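Long-range contacts in galactose-binding-like protein (Bacteroides thetaiotaomicron, PDB 7M1B), which is a SusE-like protein that probably binds galactose or related sugars, in a family with a possible capacity for glycan degradation: residues S240-H245 with V370-W375; S273-M278 with K339-E344; L138-S143 with E157-K162. All blocks are in the same frame, centred on the assembly; numbering follows the deposited sequence.

Contact 1 (S240-H245 with V370-W375); sequences SWNYAH and VMQQLW. With EDO (1,2-ethanediol), chain B.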
loop_
_atom_site.group_PDB
_atom_site.type_symbol
_atom_site.label_atom_id
_atom_site.label_comp_id
_atom_site.label_asym_id
_atom_site.label_seq_id
_atom_site.Cartn_x
_atom_site.Cartn_y
_atom_site.Cartn_z
ATOM N N SER A 240 -23.404 -7.820 -6.537
ATOM C CA SER A 240 -23.213 -6.590 -7.288
ATOM C C SER A 240 -22.846 -6.860 -8.754
ATOM O O SER A 240 -22.050 -7.794 -9.039
ATOM C CB SER A 240 -22.130 -5.806 -6.643
ATOM O OG SER A 240 -21.834 -4.612 -7.375
ATOM N N TRP A 241 -23.400 -6.007 -9.614
ATOM C CA TRP A 241 -23.034 -5.990 -11.055
ATOM C C TRP A 241 -22.028 -4.859 -11.345
ATOM O O TRP A 241 -21.734 -4.525 -12.520
ATOM C CB TRP A 241 -24.303 -5.870 -11.960
ATOM C CG TRP A 241 -24.568 -7.197 -12.640
ATOM C CD1 TRP A 241 -24.410 -7.468 -13.986
ATOM C CD2 TRP A 241 -24.995 -8.435 -12.037
ATOM N NE1 TRP A 241 -24.711 -8.774 -14.209
ATOM C CE2 TRP A 241 -25.033 -9.397 -13.047
ATOM C CE3 TRP A 241 -25.251 -8.832 -10.706
ATOM C CZ2 TRP A 241 -25.434 -10.710 -12.824
ATOM C CZ3 TRP A 241 -25.599 -10.152 -10.460
ATOM C CH2 TRP A 241 -25.670 -11.076 -11.519
ATOM N N ASN A 242 -21.458 -4.226 -10.303
ATOM C CA ASN A 242 -20.554 -3.100 -10.583
ATOM C C ASN A 242 -19.146 -3.572 -10.969
ATOM O O ASN A 242 -18.704 -4.660 -10.583
ATOM C CB ASN A 242 -20.346 -2.371 -9.252
ATOM C CG ASN A 242 -19.633 -1.038 -9.438
ATOM O OD1 ASN A 242 -20.013 -0.251 -10.289
ATOM N ND2 ASN A 242 -18.472 -0.851 -8.826
ATOM N N TYR A 243 -18.494 -2.779 -11.845
ATOM C CA TYR A 243 -17.101 -3.126 -12.126
ATOM C C TYR A 243 -16.496 -1.948 -12.894
ATOM O O TYR A 243 -17.192 -1.058 -13.336
ATOM C CB TYR A 243 -17.040 -4.308 -13.139
ATOM C CG TYR A 243 -17.966 -4.195 -14.335
ATOM C CD1 TYR A 243 -17.655 -3.386 -15.467
ATOM C CD2 TYR A 243 -19.147 -4.933 -14.393
ATOM C CE1 TYR A 243 -18.530 -3.261 -16.549
ATOM C CE2 TYR A 243 -20.025 -4.811 -15.449
ATOM C CZ TYR A 243 -19.683 -4.045 -16.567
ATOM O OH TYR A 243 -20.601 -3.954 -17.552
ATOM N N ALA A 244 -15.153 -1.928 -12.928
ATOM C CA ALA A 244 -14.424 -1.237 -14.010
ATOM C C ALA A 244 -13.794 -2.354 -14.848
ATOM O O ALA A 244 -13.182 -3.311 -14.314
ATOM C CB ALA A 244 -13.331 -0.323 -13.471
ATOM N N HIS A 245 -13.884 -2.247 -16.172
ATOM C CA HIS A 245 -13.596 -3.390 -17.060
ATOM C C HIS A 245 -12.675 -2.922 -18.169
ATOM O O HIS A 245 -12.925 -1.877 -18.777
ATOM C CB HIS A 245 -14.934 -3.823 -17.723
ATOM C CG HIS A 245 -14.904 -5.189 -18.335
ATOM N ND1 HIS A 245 -14.074 -5.538 -19.416
ATOM C CD2 HIS A 245 -15.652 -6.283 -18.080
ATOM C CE1 HIS A 245 -14.314 -6.819 -19.722
ATOM N NE2 HIS A 245 -15.327 -7.265 -18.972
ATOM N N VAL A 370 -10.281 -6.661 -14.633
ATOM C CA VAL A 370 -11.668 -6.267 -14.353
ATOM C C VAL A 370 -11.744 -6.323 -12.821
ATOM O O VAL A 370 -11.290 -7.308 -12.223
ATOM C CB VAL A 370 -12.723 -7.247 -14.899
ATOM C CG1 VAL A 370 -14.133 -6.722 -14.561
ATOM C CG2 VAL A 370 -12.629 -7.340 -16.420
ATOM N N MET A 371 -12.181 -5.239 -12.190
ATOM C CA MET A 371 -12.334 -5.262 -10.712
ATOM C C MET A 371 -13.635 -4.611 -10.294
ATOM O O MET A 371 -14.262 -3.965 -11.087
ATOM C CB MET A 371 -11.149 -4.537 -10.091
ATOM C CG MET A 371 -9.859 -5.460 -10.143
ATOM S SD MET A 371 -9.893 -7.249 -9.449
ATOM C CE MET A 371 -9.768 -6.805 -7.717
ATOM N N GLN A 372 -13.991 -4.711 -8.980
ATOM C CA GLN A 372 -15.326 -4.215 -8.580
ATOM C C GLN A 372 -15.162 -2.944 -7.740
ATOM O O GLN A 372 -16.002 -2.040 -7.812
ATOM C CB GLN A 372 -16.053 -5.258 -7.688
ATOM C CG GLN A 372 -17.477 -4.913 -7.302
ATOM C CD GLN A 372 -17.969 -6.044 -6.428
ATOM O OE1 GLN A 372 -17.736 -6.070 -5.195
ATOM N NE2 GLN A 372 -18.705 -6.976 -7.015
ATOM N N GLN A 373 -14.158 -2.886 -6.860
ATOM C CA GLN A 373 -14.149 -1.787 -5.852
ATOM C C GLN A 373 -12.776 -1.692 -5.194
ATOM O O GLN A 373 -12.153 -2.744 -4.967
ATOM C CB GLN A 373 -15.244 -2.027 -4.789
ATOM C CG GLN A 373 -15.576 -0.763 -3.984
ATOM C CD GLN A 373 -16.552 0.249 -4.595
ATOM O OE1 GLN A 373 -16.726 1.323 -4.033
ATOM N NE2 GLN A 373 -16.925 0.108 -5.861
ATOM N N LEU A 374 -12.357 -0.449 -4.813
ATOM C CA LEU A 374 -11.097 -0.275 -4.049
ATOM C C LEU A 374 -11.350 0.806 -2.995
ATOM O O LEU A 374 -11.897 1.879 -3.367
ATOM C CB LEU A 374 -10.007 0.297 -4.947
ATOM C CG LEU A 374 -9.504 -0.621 -6.036
ATOM C CD1 LEU A 374 -8.508 0.147 -6.912
ATOM C CD2 LEU A 374 -8.828 -1.835 -5.373
ATOM N N TRP A 375 -11.219 0.433 -1.715
ATOM C CA TRP A 375 -11.325 1.443 -0.668
ATOM C C TRP A 375 -9.963 1.659 -0.026
ATOM O O TRP A 375 -9.351 0.700 0.382
ATOM C CB TRP A 375 -12.320 0.987 0.406
ATOM C CG TRP A 375 -13.766 1.003 -0.013
ATOM C CD1 TRP A 375 -14.245 1.325 -1.255
ATOM C CD2 TRP A 375 -14.866 0.562 0.800
ATOM N NE1 TRP A 375 -15.611 1.171 -1.243
ATOM C CE2 TRP A 375 -16.015 0.697 0.004
ATOM C CE3 TRP A 375 -15.014 0.159 2.159
ATOM C CZ2 TRP A 375 -17.296 0.371 0.486
ATOM C CZ3 TRP A 375 -16.293 -0.134 2.604
ATOM C CH2 TRP A 375 -17.434 -0.038 1.796
HETATM C C1 EDO B . -20.293 -7.493 -18.558
HETATM O O1 EDO B . -20.788 -8.637 -17.870
HETATM C C2 EDO B . -18.817 -7.400 -18.397
HETATM O O2 EDO B . -18.058 -8.648 -18.385
HETATM O O HOH W 1 -19.506 -7.175 -9.870
#
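With CG of His245 anti to the backbone nitrogen (chi1 -163°) and CG2 of Val370 beside its own backbone nitrogen, the imidazole lies broadside over a valine methyl. Val370 CG2 stands 3.5 Å from the centroid of the His245 ring and only 4° off its normal, a well-centred CH-pi contact. At the rim of the same ring, NE2 of His245 gives a weak hydrogen bond (3.1 Å) to O2 of a 1,2-ethanediol, probably left by the crystallisation liquor. Replacing His245 by an alanine is likely to strip the Val370 methyl of its aromatic cover and leave the diol without one of its donors. A short antiparallel pairing holds the backbones: Ala244 N bonds Met371 O at 2.9 Å, and Met371 N returns to Ala244 O at 3.0 Å, while His245 and Val370 form the adjoining non-hydrogen-bonded pair. Farther along, Gln372 O receives Gln373 NE2 at 3.0 Å and, more weakly, Asn242 ND2 at 2.9 Å; ND2 also reaches Ser230 O, and Gln373 OE1 accepts from Gly234 N. The extended side chain of Gln372 carries NE2 to a water, 3.0 Å away, that donates to the carbonyls of Ser240 and Asn242, whereas OE1 accepts from Gly237 N. Ser240 OG accepts from Asn242 N in an ST turn and also bonds Asp235. Gln372 and Gln373 both face Trp274, a classic beta bulge in the pairing of strand 370-380 with strand 256-274; the beginning of 370-380 pairs with strand 244-245.

Contact 2 (S273-M278 with K339-E344); sequences SWQRSM and KGEEFE. With EDO (1,2-ethanediol), chain B.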
loop_
_atom_site.group_PDB
_atom_site.type_symbol
_atom_site.label_atom_id
_atom_site.label_comp_id
_atom_site.label_asym_id
_atom_site.label_seq_id
_atom_site.Cartn_x
_atom_site.Cartn_y
_atom_site.Cartn_z
ATOM N N SER A 273 -9.727 -4.525 -1.570
ATOM C CA SER A 273 -9.942 -4.712 -3.016
ATOM C C SER A 273 -11.035 -5.769 -3.178
ATOM O O SER A 273 -11.046 -6.808 -2.484
ATOM C CB SER A 273 -8.635 -5.279 -3.631
ATOM O OG SER A 273 -8.859 -5.461 -5.005
ATOM N N TRP A 274 -12.053 -5.453 -4.009
ATOM C CA TRP A 274 -13.044 -6.445 -4.387
ATOM C C TRP A 274 -12.988 -6.789 -5.858
ATOM O O TRP A 274 -12.903 -5.890 -6.682
ATOM C CB TRP A 274 -14.472 -5.925 -4.139
ATOM C CG TRP A 274 -14.816 -5.863 -2.675
ATOM C CD1 TRP A 274 -15.581 -6.779 -2.013
ATOM C CD2 TRP A 274 -14.584 -4.772 -1.773
ATOM N NE1 TRP A 274 -15.852 -6.336 -0.737
ATOM C CE2 TRP A 274 -15.244 -5.109 -0.564
ATOM C CE3 TRP A 274 -13.850 -3.572 -1.833
ATOM C CZ2 TRP A 274 -15.180 -4.287 0.584
ATOM C CZ3 TRP A 274 -13.853 -2.734 -0.721
ATOM C CH2 TRP A 274 -14.490 -3.094 0.471
ATOM N N GLN A 275 -13.046 -8.116 -6.140
ATOM C CA GLN A 275 -13.135 -8.607 -7.503
ATOM C C GLN A 275 -14.580 -8.451 -8.030
ATOM O O GLN A 275 -15.547 -8.473 -7.256
ATOM C CB GLN A 275 -12.845 -10.123 -7.548
ATOM C CG GLN A 275 -11.369 -10.430 -7.225
ATOM C CD GLN A 275 -11.216 -11.927 -7.071
ATOM O OE1 GLN A 275 -11.709 -12.716 -7.881
ATOM N NE2 GLN A 275 -10.496 -12.310 -6.024
ATOM N N ARG A 276 -14.711 -8.379 -9.377
ATOM C CA ARG A 276 -16.065 -8.369 -9.973
ATOM C C ARG A 276 -16.633 -9.772 -9.699
ATOM O O ARG A 276 -15.948 -10.808 -9.743
ATOM C CB ARG A 276 -15.913 -8.138 -11.504
ATOM C CG ARG A 276 -17.211 -8.346 -12.287
ATOM C CD ARG A 276 -17.351 -9.768 -12.806
ATOM N NE ARG A 276 -16.290 -10.068 -13.814
ATOM C CZ ARG A 276 -16.455 -9.893 -15.150
ATOM N NH1 ARG A 276 -17.654 -9.505 -15.654
ATOM N NH2 ARG A 276 -15.425 -10.108 -15.914
ATOM N N SER A 277 -17.955 -9.828 -9.437
ATOM C CA SER A 277 -18.559 -11.006 -8.838
ATOM C C SER A 277 -19.757 -11.501 -9.638
ATOM O O SER A 277 -19.742 -12.655 -10.073
ATOM C CB SER A 277 -18.914 -10.687 -7.411
ATOM O OG SER A 277 -19.842 -9.573 -7.447
ATOM N N MET A 278 -20.851 -10.691 -9.767
ATOM C CA MET A 278 -22.052 -11.047 -10.503
ATOM C C MET A 278 -22.606 -12.379 -10.006
ATOM O O MET A 278 -23.003 -13.273 -10.782
ATOM C CB MET A 278 -21.769 -11.093 -12.023
ATOM C CG MET A 278 -21.383 -9.718 -12.519
ATOM S SD MET A 278 -21.023 -9.770 -14.223
ATOM C CE MET A 278 -20.586 -8.121 -14.400
ATOM N N LYS A 339 -16.115 -10.564 0.800
ATOM C CA LYS A 339 -15.899 -9.737 1.983
ATOM C C LYS A 339 -14.804 -8.672 1.793
ATOM O O LYS A 339 -14.654 -7.727 2.595
ATOM C CB LYS A 339 -15.624 -10.657 3.178
ATOM C CG LYS A 339 -14.141 -11.006 3.363
ATOM C CD LYS A 339 -13.769 -11.348 4.823
ATOM C CE LYS A 339 -13.682 -12.838 5.095
ATOM N NZ LYS A 339 -13.653 -13.159 6.547
ATOM N N GLY A 340 -14.097 -8.700 0.649
ATOM C CA GLY A 340 -13.058 -7.702 0.390
ATOM C C GLY A 340 -11.695 -8.244 0.854
ATOM O O GLY A 340 -11.520 -8.737 1.971
ATOM N N GLU A 341 -10.710 -8.083 -0.008
ATOM C CA GLU A 341 -9.311 -8.557 0.230
ATOM C C GLU A 341 -8.474 -7.405 0.759
ATOM O O GLU A 341 -8.410 -6.304 0.172
ATOM C CB GLU A 341 -8.843 -9.158 -1.079
ATOM C CG GLU A 341 -9.619 -10.405 -1.461
ATOM C CD GLU A 341 -9.204 -10.859 -2.849
ATOM O OE1 GLU A 341 -9.890 -10.586 -3.778
ATOM O OE2 GLU A 341 -8.044 -11.419 -2.933
ATOM N N GLU A 342 -7.787 -7.668 1.882
ATOM C CA GLU A 342 -7.131 -6.588 2.597
ATOM C C GLU A 342 -5.625 -6.589 2.345
ATOM O O GLU A 342 -4.991 -7.659 2.369
ATOM C CB GLU A 342 -7.340 -6.853 4.122
ATOM C CG GLU A 342 -8.795 -7.059 4.484
ATOM C CD GLU A 342 -9.668 -5.834 4.463
ATOM O OE1 GLU A 342 -10.853 -5.984 4.853
ATOM O OE2 GLU A 342 -9.187 -4.735 4.059
ATOM N N PHE A 343 -5.064 -5.389 2.115
ATOM C CA PHE A 343 -3.631 -5.259 1.890
ATOM C C PHE A 343 -3.070 -4.080 2.683
ATOM O O PHE A 343 -3.638 -2.998 2.650
ATOM C CB PHE A 343 -3.339 -5.000 0.383
ATOM C CG PHE A 343 -3.862 -6.131 -0.473
ATOM C CD1 PHE A 343 -3.104 -7.286 -0.603
ATOM C CD2 PHE A 343 -5.159 -6.158 -0.962
ATOM C CE1 PHE A 343 -3.583 -8.369 -1.337
ATOM C CE2 PHE A 343 -5.635 -7.228 -1.702
ATOM C CZ PHE A 343 -4.875 -8.361 -1.845
ATOM N N GLU A 344 -1.870 -4.231 3.288
ATOM C CA GLU A 344 -1.284 -3.166 4.090
ATOM C C GLU A 344 -0.154 -2.522 3.289
ATOM O O GLU A 344 0.448 -3.155 2.392
ATOM C CB GLU A 344 -0.650 -3.694 5.389
ATOM C CG GLU A 344 -1.593 -4.534 6.200
ATOM C CD GLU A 344 -1.087 -4.850 7.578
ATOM O OE1 GLU A 344 0.087 -4.651 7.803
ATOM O OE2 GLU A 344 -1.900 -5.283 8.401
HETATM C C1 EDO B . -20.293 -7.493 -18.558
HETATM O O1 EDO B . -20.788 -8.637 -17.870
HETATM C C2 EDO B . -18.817 -7.400 -18.397
HETATM O O2 EDO B . -18.058 -8.648 -18.385
HETATM O O HOH W 2 -8.816 -8.232 -4.960
HETATM O O HOH W 3 -12.543 -9.879 -3.993
#
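Three donors converge on Glu341 OE1: Gln275 NE2 at 2.9 Å and two waters, each at 2.8 Å. They bind a buried carboxylate beside an antiparallel strand pairing in a domain consistent with the galactose-binding-like beta-sandwich. The amide meets OE1 from above the carboxylate plane, 36° out of it, although the oxygen lies close to the plane of the Gln275 amide. One water continues to Ser273 OG and the other accepts from Gln275 N, so the carboxylate is linked to the backbone as well as the side chains of 273-278. Ser318 OG takes up OE2, and Tyr284 N donates to Gln275 OE1. Ser273 and Glu341 form a hydrogen-bonded pair, with Glu341 N to Ser273 O at 2.8 Å and nearly straight. Gly340, with positive phi just beyond helix 331-338, brings its CA over one face of Trp274, 3.5 Å from the centroid of the five-membered ring. A CB at this position would run into Trp274 CE2 and the preceding carbonyl, which explains the glycine. On the side of the sheet carrying Ser273, the serine CB touches the Phe343 ring at its edge, 4.1 Å from CE2.

Contact 3 (L138-S143 with E157-K162); sequences LIFDVS and EYTSVK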
loop_
_atom_site.group_PDB
_atom_site.type_symbol
_atom_site.label_atom_id
_atom_site.label_comp_id
_atom_site.label_asym_id
_atom_site.label_seq_id
_atom_site.Cartn_x
_atom_site.Cartn_y
_atom_site.Cartn_z
ATOM N N LEU A 138 24.357 -1.244 14.731
ATOM C CA LEU A 138 23.796 -0.332 15.720
ATOM C C LEU A 138 22.648 -1.087 16.403
ATOM O O LEU A 138 22.200 -2.075 15.798
ATOM C CB LEU A 138 23.328 0.950 14.991
ATOM C CG LEU A 138 24.444 1.771 14.309
ATOM C CD1 LEU A 138 23.801 2.905 13.493
ATOM C CD2 LEU A 138 25.432 2.359 15.340
ATOM N N ILE A 139 22.375 -0.735 17.671
ATOM C CA ILE A 139 21.285 -1.299 18.504
ATOM C C ILE A 139 20.439 -0.132 19.001
ATOM O O ILE A 139 20.939 0.775 19.681
ATOM C CB ILE A 139 21.931 -2.088 19.677
ATOM C CG1 ILE A 139 23.182 -2.851 19.225
ATOM C CG2 ILE A 139 20.912 -3.049 20.346
ATOM C CD1 ILE A 139 22.895 -4.046 18.338
ATOM N N PHE A 140 19.167 -0.158 18.612
ATOM C CA PHE A 140 18.307 0.930 19.022
ATOM C C PHE A 140 17.402 0.441 20.141
ATOM O O PHE A 140 16.720 -0.562 19.958
ATOM C CB PHE A 140 17.477 1.374 17.820
ATOM C CG PHE A 140 18.248 2.064 16.718
ATOM C CD1 PHE A 140 19.055 1.341 15.835
ATOM C CD2 PHE A 140 18.176 3.445 16.552
ATOM C CE1 PHE A 140 19.721 1.979 14.796
ATOM C CE2 PHE A 140 18.828 4.084 15.502
ATOM C CZ PHE A 140 19.591 3.355 14.622
ATOM N N ASP A 141 17.428 1.129 21.293
ATOM C CA ASP A 141 16.555 0.753 22.402
ATOM C C ASP A 141 15.465 1.814 22.487
ATOM O O ASP A 141 15.782 2.989 22.704
ATOM C CB ASP A 141 17.307 0.732 23.742
ATOM C CG ASP A 141 18.259 -0.443 23.857
ATOM O OD1 ASP A 141 17.822 -1.580 23.516
ATOM O OD2 ASP A 141 19.437 -0.213 24.257
ATOM N N VAL A 142 14.189 1.412 22.336
ATOM C CA VAL A 142 13.118 2.411 22.225
ATOM C C VAL A 142 12.148 2.251 23.406
ATOM O O VAL A 142 11.571 1.115 23.611
ATOM C CB VAL A 142 12.328 2.336 20.897
ATOM C CG1 VAL A 142 11.223 3.382 20.879
ATOM C CG2 VAL A 142 13.246 2.500 19.692
ATOM N N SER A 143 12.077 3.319 24.231
ATOM C CA SER A 143 11.355 3.221 25.495
ATOM C C SER A 143 10.075 4.040 25.464
ATOM O O SER A 143 9.995 5.077 24.797
ATOM C CB SER A 143 12.233 3.627 26.665
ATOM O OG SER A 143 13.453 2.894 26.678
ATOM N N GLU A 157 15.919 -2.635 18.100
ATOM C CA GLU A 157 16.259 -2.921 16.707
ATOM C C GLU A 157 17.744 -3.196 16.549
ATOM O O GLU A 157 18.652 -2.445 17.065
ATOM C CB GLU A 157 15.835 -1.730 15.818
ATOM C CG GLU A 157 15.906 -1.994 14.325
ATOM C CD GLU A 157 14.839 -2.926 13.782
ATOM O OE1 GLU A 157 14.014 -3.351 14.616
ATOM O OE2 GLU A 157 14.850 -3.220 12.525
ATOM N N TYR A 158 18.055 -4.231 15.742
ATOM C CA TYR A 158 19.438 -4.617 15.486
ATOM C C TYR A 158 19.703 -4.605 13.983
ATOM O O TYR A 158 19.188 -5.460 13.259
ATOM C CB TYR A 158 19.724 -6.038 16.000
ATOM C CG TYR A 158 19.511 -6.250 17.476
ATOM C CD1 TYR A 158 18.290 -6.678 17.975
ATOM C CD2 TYR A 158 20.563 -6.098 18.365
ATOM C CE1 TYR A 158 18.102 -6.899 19.333
ATOM C CE2 TYR A 158 20.396 -6.320 19.723
ATOM C CZ TYR A 158 19.163 -6.720 20.209
ATOM O OH TYR A 158 19.015 -6.937 21.554
ATOM N N THR A 159 20.506 -3.621 13.512
ATOM C CA THR A 159 20.497 -3.334 12.093
ATOM C C THR A 159 21.894 -2.877 11.673
ATOM O O THR A 159 22.628 -2.263 12.452
ATOM C CB THR A 159 19.405 -2.279 11.778
ATOM O OG1 THR A 159 19.385 -2.015 10.365
ATOM C CG2 THR A 159 19.649 -0.974 12.498
ATOM N N SER A 160 22.289 -3.188 10.409
ATOM C CA SER A 160 23.425 -2.417 9.906
ATOM C C SER A 160 23.133 -1.766 8.547
ATOM O O SER A 160 24.075 -1.376 7.847
ATOM C CB SER A 160 24.675 -3.327 9.868
ATOM O OG SER A 160 24.427 -4.378 8.925
ATOM N N VAL A 161 21.849 -1.598 8.156
ATOM C CA VAL A 161 21.620 -1.039 6.825
ATOM C C VAL A 161 22.061 0.431 6.788
ATOM O O VAL A 161 22.227 1.062 7.857
ATOM C CB VAL A 161 20.178 -1.270 6.328
ATOM C CG1 VAL A 161 19.885 -2.763 6.213
ATOM C CG2 VAL A 161 19.155 -0.550 7.204
ATOM N N LYS A 162 22.303 0.954 5.564
ATOM C CA LYS A 162 22.694 2.345 5.361
ATOM C C LYS A 162 21.559 3.291 5.706
ATOM O O LYS A 162 21.785 4.307 6.377
ATOM C CB LYS A 162 23.167 2.625 3.932
ATOM C CG LYS A 162 23.459 4.097 3.648
ATOM C CD LYS A 162 24.357 4.335 2.458
ATOM C CE LYS A 162 24.615 5.829 2.227
ATOM N NZ LYS A 162 25.119 6.048 0.837
#
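Phe140 pairs with Glu157 and reaches diagonally to Thr159. Its CB faces the CB of Glu157 at 4.0 Å, the two being a hydrogen-bonded pair with side chains on one side of the sheet. CG stands beside the backbone nitrogen (chi1 -69°), a setting that swings the ring back along the strand toward Thr159. There CD1 passes near Glu157 O, which lies close to the ring plane, and CE1 ends 3.7 Å from Thr159 CG2. The Phe140 ring also meets that of Phe166 edge-to-face, and the side chain touches Ile164 and Val182.

Glu157 does the reverse: its chain bends after CG and takes the carboxylate away from 138-143, where OE1 bonds His155. Thr159 places OG1 anti to the backbone nitrogen, where it accepts a weak hydrogen bond from Val161 N, and its methyl is thereby left to meet the phenylalanine. On the reverse side Ile139 packs on the edge of the Tyr158 ring, although the closest approach there is modelled too short to be trusted.

Four backbone bonds join the strands, which are antiparallel, their N-to-C directions 163° apart. Leu138 N to Thr159 O is almost straight at 3.0 Å, and Thr159 N answers to Leu138 O at 3.2 Å. Phe140 N reaches Glu157 O at 2.8 Å, with Glu157 N to Phe140 O at 2.9 Å. Helix 109-115 packs on Leu138, and Asp141 makes a salt bridge to Arg183 on the neighbouring strand. The arrangement is that of a beta hairpin in which strand 155-159 forms the border of a four-stranded antiparallel sheet, its Phe140 side packed on strand 163-168 of a second sheet.

How the contacts relate
From the N terminus, contact 3 comes first: it closes the short hairpin between strands 138-144 and 155-159, in the DUF5126 region. The chain then passes into the galactose-binding-like region, where contact 1 closes a long loop from 240-245 to 370-375. Contact 2, joining 273-278 to 339-344, is nested inside that loop. Contacts 1 and 2, centres 9 Å apart, join through backbone pairing of Trp274 with Gln372 and Gln373 in one sheet, where strands 256-274 and 370-380 are neighbours; both also reach the same ethanediol. Contact 3 is in series with them and on the opposite side of the chain's centre, its nearest atoms about 16 Å from contact 2 and about 27 Å from contact 1.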